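Aminotransferase (Psychrobacter arcticus 273-4, PDB 3IF2) binds pyridoxal 5'-phosphate and probably acts as an aminotransferase of fold type I, perhaps transferring amino groups between valine and pyruvate. Local coordinates at residues I89-G94 / I315-V320. Numbering follows the deposited sequence.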
ATOM      1  N   ILE A  89      -7.103   8.968 -13.575  1.00 33.97           N
ATOM      2  CA  ILE A  89      -5.992   9.071 -14.529  1.00 35.33           C
ATOM      3  C   ILE A  89      -6.401   9.896 -15.768  1.00 35.98           C
ATOM      4  O   ILE A  89      -5.632  10.760 -16.183  1.00 37.03           O
ATOM      5  CB  ILE A  89      -5.404   7.651 -14.947  1.00 35.40           C
ATOM      6  CG1 ILE A  89      -4.598   7.041 -13.781  1.00 34.25           C
ATOM      7  CG2 ILE A  89      -4.537   7.736 -16.238  1.00 33.33           C
ATOM      8  CD1 ILE A  89      -4.284   5.577 -13.974  1.00 33.99           C
ATOM      9  N   ASP A  90      -7.582   9.631 -16.341  1.00 36.57           N
ATOM     10  CA  ASP A  90      -8.068  10.391 -17.523  1.00 37.80           C
ATOM     11  C   ASP A  90      -8.218  11.879 -17.200  1.00 37.45           C
ATOM     12  O   ASP A  90      -7.819  12.719 -18.005  1.00 37.30           O
ATOM     13  CB  ASP A  90      -9.404   9.861 -18.082  1.00 38.69           C
ATOM     14  CG  ASP A  90      -9.302   8.474 -18.688  1.00 39.64           C
ATOM     15  OD1 ASP A  90      -8.267   8.101 -19.297  1.00 40.83           O
ATOM     16  OD2 ASP A  90     -10.307   7.747 -18.575  1.00 41.59           O
ATOM     17  N   ALA A  91      -8.774  12.186 -16.024  1.00 37.38           N
ATOM     18  CA  ALA A  91      -8.905  13.574 -15.546  1.00 37.30           C
ATOM     19  C   ALA A  91      -7.525  14.255 -15.449  1.00 36.76           C
ATOM     20  O   ALA A  91      -7.347  15.380 -15.933  1.00 35.86           O
ATOM     21  CB  ALA A  91      -9.607  13.609 -14.200  1.00 37.39           C
ATOM     22  N   LEU A  92      -6.571  13.538 -14.844  1.00 35.86           N
ATOM     23  CA  LEU A  92      -5.176  13.995 -14.707  1.00 35.11           C
ATOM     24  C   LEU A  92      -4.496  14.227 -16.067  1.00 35.02           C
ATOM     25  O   LEU A  92      -3.816  15.240 -16.242  1.00 35.51           O
ATOM     26  CB  LEU A  92      -4.352  13.029 -13.824  1.00 34.35           C
ATOM     27  CG  LEU A  92      -4.659  13.013 -12.313  1.00 33.46           C
ATOM     28  CD1 LEU A  92      -4.006  11.810 -11.631  1.00 31.94           C
ATOM     29  CD2 LEU A  92      -4.252  14.342 -11.641  1.00 32.32           C
ATOM     30  N   VAL A  93      -4.714  13.317 -17.020  1.00 34.82           N
ATOM     31  CA  VAL A  93      -4.210  13.464 -18.400  1.00 34.42           C
ATOM     32  C   VAL A  93      -4.695  14.791 -18.986  1.00 34.37           C
ATOM     33  O   VAL A  93      -3.888  15.612 -19.422  1.00 34.11           O
ATOM     34  CB  VAL A  93      -4.668  12.284 -19.324  1.00 33.85           C
ATOM     35  CG1 VAL A  93      -4.441  12.601 -20.799  1.00 32.87           C
ATOM     36  CG2 VAL A  93      -3.966  10.969 -18.922  1.00 33.26           C
ATOM     37  N   GLY A  94      -6.015  14.991 -18.974  1.00 34.64           N
ATOM     38  CA  GLY A  94      -6.626  16.233 -19.464  1.00 33.65           C
ATOM     39  C   GLY A  94      -6.061  17.473 -18.785  1.00 33.99           C
ATOM     40  O   GLY A  94      -5.642  18.425 -19.455  1.00 33.94           O
ATOM     41  N   ILE A 315     -12.620  11.502  -4.577  1.00 37.38           N
ATOM     42  CA  ILE A 315     -12.814  12.903  -4.168  1.00 37.66           C
ATOM     43  C   ILE A 315     -12.178  13.862  -5.170  1.00 36.82           C
ATOM     44  O   ILE A 315     -12.828  14.827  -5.590  1.00 38.14           O
ATOM     45  CB  ILE A 315     -12.247  13.250  -2.728  1.00 38.60           C
ATOM     46  CG1 ILE A 315     -13.271  13.039  -1.625  1.00 39.41           C
ATOM     47  CG2 ILE A 315     -11.942  14.752  -2.592  1.00 39.06           C
ATOM     48  CD1 ILE A 315     -13.840  11.748  -1.600  1.00 40.43           C
ATOM     49  N   ALA A 316     -10.930  13.586  -5.538  1.00 35.17           N
ATOM     50  CA  ALA A 316     -10.122  14.506  -6.342  1.00 33.88           C
ATOM     51  C   ALA A 316     -10.494  14.607  -7.806  1.00 32.89           C
ATOM     52  O   ALA A 316     -10.258  15.663  -8.413  1.00 32.56           O
ATOM     53  CB  ALA A 316      -8.642  14.171  -6.194  1.00 33.80           C
ATOM     54  N   THR A 317     -11.085  13.543  -8.363  1.00 31.86           N
ATOM     55  CA  THR A 317     -11.457  13.489  -9.798  1.00 31.60           C
ATOM     56  C   THR A 317     -12.256  14.718 -10.288  1.00 32.97           C
ATOM     57  O   THR A 317     -11.797  15.373 -11.211  1.00 33.40           O
ATOM     58  CB  THR A 317     -12.140  12.132 -10.170  1.00 30.82           C
ATOM     59  OG1 THR A 317     -11.187  11.075 -10.011  1.00 29.24           O
ATOM     60  CG2 THR A 317     -12.678  12.112 -11.603  1.00 29.41           C
ATOM     61  N   PRO A 318     -13.409  15.050  -9.650  1.00 33.84           N
ATOM     62  CA  PRO A 318     -14.154  16.222 -10.090  1.00 34.34           C
ATOM     63  C   PRO A 318     -13.438  17.551  -9.861  1.00 34.02           C
ATOM     64  O   PRO A 318     -13.622  18.460 -10.662  1.00 35.54           O
ATOM     65  CB  PRO A 318     -15.469  16.146  -9.284  1.00 34.35           C
ATOM     66  CG  PRO A 318     -15.160  15.291  -8.122  1.00 34.92           C
ATOM     67  CD  PRO A 318     -14.189  14.281  -8.663  1.00 34.85           C
ATOM     68  N   LEU A 319     -12.635  17.653  -8.804  1.00 33.68           N
ATOM     69  CA  LEU A 319     -11.872  18.878  -8.509  1.00 33.14           C
ATOM     70  C   LEU A 319     -10.710  19.084  -9.518  1.00 33.03           C
ATOM     71  O   LEU A 319     -10.236  20.223  -9.691  1.00 32.37           O
ATOM     72  CB  LEU A 319     -11.360  18.895  -7.049  1.00 33.32           C
ATOM     73  CG  LEU A 319     -12.370  18.630  -5.911  1.00 32.87           C
ATOM     74  CD1 LEU A 319     -11.700  18.650  -4.547  1.00 32.84           C
ATOM     75  CD2 LEU A 319     -13.519  19.606  -5.923  1.00 33.41           C
ATOM     76  N   VAL A 320     -10.236  17.994 -10.150  1.00 32.86           N
ATOM     77  CA  VAL A 320      -9.208  18.064 -11.225  1.00 32.66           C
ATOM     78  C   VAL A 320      -9.920  18.470 -12.529  1.00 32.86           C
ATOM     79  O   VAL A 320      -9.471  19.403 -13.221  1.00 33.45           O
ATOM     80  CB  VAL A 320      -8.432  16.706 -11.397  1.00 32.55           C
ATOM     81  CG1 VAL A 320      -7.603  16.690 -12.660  1.00 31.82           C
ATOM     82  CG2 VAL A 320      -7.578  16.425 -10.197  1.00 32.08           C
TER
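Val320 fits its two methyl groups against Ala91 and Leu92, an example of one branched side chain reaching two neighbours of the facing helix. CG1 of Val320 lies anti to its own backbone N (chi1 168°), which carries it to the backbone of the other helix, 3.5 Å from Ala91 O and 4.0 Å from Ala91 CB. The second methyl, CG2, turns instead to Leu92, meeting CD2 of that residue at 4.2 Å, and the two side chains cross at about a right angle. Ala91 CB also approaches Thr317 CG2, at 4.3 Å, while Thr317 OG1 is hydrogen-bonded to Ala313 O, one turn earlier in its helix. The segment axes approach to 9.0 Å and run nearly parallel, 27° apart. Phe88 and Phe95 of helix 86-100 extend the apolar surface around Val320, whose O accepts a weak hydrogen bond from Arg98 NH2. Leu92 also packs on Ile109 of the central sheet, its side chain about 13 Å from the bound pyridoxal phosphate, and helix 46-60 covers Pro318 and Leu319. Methyl groups and helix backbone thus make up the contact, and between segments 89-94 and 315-320 the association rests on apolar van der Waals fit.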